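Local coordinates for SIR4-interacting protein SIF2 (Saccharomyces cerevisiae, PDB 1R5M) that antagonizes telomeric silencing in yeast and is a WD40-repeat component of the Set3 corepressor complex, at residues E254-N259 / W297-D301. Numbering follows the deposited sequence.
Sequences EFNDTN and WVGDD
Two neighbouring WD repeats of the beta-propeller, WD 5 and WD 6, meet where strands 250-256 and 292-298 run out into their turns, and Trp297 reaches across from the second to the first. Its indole NE1 donates to the backbone O of Glu254 at 3.0 Å with an N-H...O angle of 156°. The oxygen lies nearly in the indole plane, whereas NE1 stands well above the plane of that carbonyl, away from its lone pairs. CB of Asn256 sits over one face of the indole in a CH-pi contact, 3.6 Å from the centroid of the five-membered ring; edge bond and face contact together restrict how the ring can turn. Leu261 and Leu263 of strand 261-266 also touch the tryptophan, tying it to a second strand of WD 5. In the turns, the methyl CG2 of Thr258 comes within 3.3 Å of Asp300 OD1, the two side chains crossing at about a right angle. Asn259 is held at both ends of its amide: OD1 accepts from the backbone N of Leu261. CG between backbone N and carbonyl carbon (chi1 62°) brings the amide up to the indole, and ND2, the end directed to WD 6, donates to Asp300 O at 2.9 Å.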
# COMPACT_ATOMS: atom_id res chain seq x y z
N GLU A 254 2.62 -6.28 -6.76
CA GLU A 254 1.77 -7.13 -5.93
C GLU A 254 1.77 -8.57 -6.43
O GLU A 254 1.33 -8.85 -7.55
CB GLU A 254 0.33 -6.61 -5.93
CG GLU A 254 0.13 -5.28 -5.22
CD GLU A 254 0.21 -5.40 -3.71
OE1 GLU A 254 0.30 -6.54 -3.21
OE2 GLU A 254 0.19 -4.35 -3.03
N PHE A 255 2.26 -9.48 -5.59
CA PHE A 255 2.31 -10.88 -5.95
C PHE A 255 1.11 -11.63 -5.38
O PHE A 255 0.74 -11.43 -4.22
CB PHE A 255 3.60 -11.52 -5.43
CG PHE A 255 3.79 -12.95 -5.85
CD1 PHE A 255 4.07 -13.28 -7.17
CD2 PHE A 255 3.68 -13.98 -4.91
CE1 PHE A 255 4.24 -14.61 -7.56
CE2 PHE A 255 3.86 -15.31 -5.29
CZ PHE A 255 4.14 -15.62 -6.61
N ASN A 256 0.51 -12.49 -6.20
CA ASN A 256 -0.63 -13.30 -5.80
C ASN A 256 -0.05 -14.70 -5.55
O ASN A 256 0.38 -15.38 -6.47
CB ASN A 256 -1.67 -13.30 -6.94
CG ASN A 256 -2.91 -14.12 -6.62
OD1 ASN A 256 -4.02 -13.73 -6.98
ND2 ASN A 256 -2.72 -15.26 -5.97
N ASP A 257 -0.04 -15.11 -4.28
CA ASP A 257 0.53 -16.39 -3.90
C ASP A 257 -0.29 -17.61 -4.28
O ASP A 257 0.16 -18.74 -4.09
CB ASP A 257 0.82 -16.40 -2.39
CG ASP A 257 1.81 -17.48 -2.00
OD1 ASP A 257 2.86 -17.59 -2.67
OD2 ASP A 257 1.55 -18.20 -1.02
N THR A 258 -1.49 -17.40 -4.81
CA THR A 258 -2.33 -18.52 -5.23
C THR A 258 -2.10 -18.84 -6.70
O THR A 258 -1.82 -19.98 -7.05
CB THR A 258 -3.82 -18.24 -4.98
OG1 THR A 258 -4.05 -18.09 -3.58
CG2 THR A 258 -4.67 -19.41 -5.51
N ASN A 259 -2.23 -17.83 -7.57
CA ASN A 259 -2.02 -18.07 -8.99
C ASN A 259 -0.55 -17.88 -9.39
O ASN A 259 -0.18 -18.11 -10.55
CB ASN A 259 -2.92 -17.16 -9.85
CG ASN A 259 -2.65 -15.68 -9.64
OD1 ASN A 259 -1.61 -15.30 -9.12
ND2 ASN A 259 -3.59 -14.84 -10.07
N TRP A 297 -4.93 -7.11 -6.68
CA TRP A 297 -5.52 -8.31 -7.22
C TRP A 297 -6.94 -8.35 -6.69
O TRP A 297 -7.21 -7.92 -5.57
CB TRP A 297 -4.78 -9.56 -6.72
CG TRP A 297 -3.54 -9.84 -7.46
CD1 TRP A 297 -2.26 -9.52 -7.09
CD2 TRP A 297 -3.44 -10.48 -8.73
NE1 TRP A 297 -1.38 -9.91 -8.06
CE2 TRP A 297 -2.07 -10.50 -9.08
CE3 TRP A 297 -4.38 -11.03 -9.62
CZ2 TRP A 297 -1.62 -11.05 -10.29
CZ3 TRP A 297 -3.92 -11.58 -10.81
CH2 TRP A 297 -2.55 -11.58 -11.14
N VAL A 298 -7.85 -8.85 -7.52
CA VAL A 298 -9.24 -9.01 -7.13
C VAL A 298 -9.44 -10.49 -7.40
O VAL A 298 -9.76 -10.91 -8.52
CB VAL A 298 -10.19 -8.18 -8.01
CG1 VAL A 298 -11.63 -8.44 -7.60
CG2 VAL A 298 -9.87 -6.69 -7.85
N GLY A 299 -9.21 -11.30 -6.38
CA GLY A 299 -9.31 -12.74 -6.57
C GLY A 299 -8.09 -13.16 -7.37
O GLY A 299 -7.03 -12.53 -7.29
N ASP A 300 -8.24 -14.21 -8.17
CA ASP A 300 -7.14 -14.73 -8.96
C ASP A 300 -7.25 -14.46 -10.46
O ASP A 300 -6.29 -14.69 -11.19
CB ASP A 300 -7.02 -16.24 -8.75
CG ASP A 300 -6.75 -16.61 -7.31
OD1 ASP A 300 -7.09 -17.75 -6.92
OD2 ASP A 300 -6.20 -15.77 -6.56
N ASP A 301 -8.41 -13.99 -10.91
CA ASP A 301 -8.62 -13.76 -12.34
C ASP A 301 -8.81 -12.31 -12.75
O ASP A 301 -9.06 -12.03 -13.92
CB ASP A 301 -9.83 -14.56 -12.82
CG ASP A 301 -9.85 -15.98 -12.30
OD1 ASP A 301 -8.84 -16.69 -12.47
OD2 ASP A 301 -10.89 -16.38 -11.73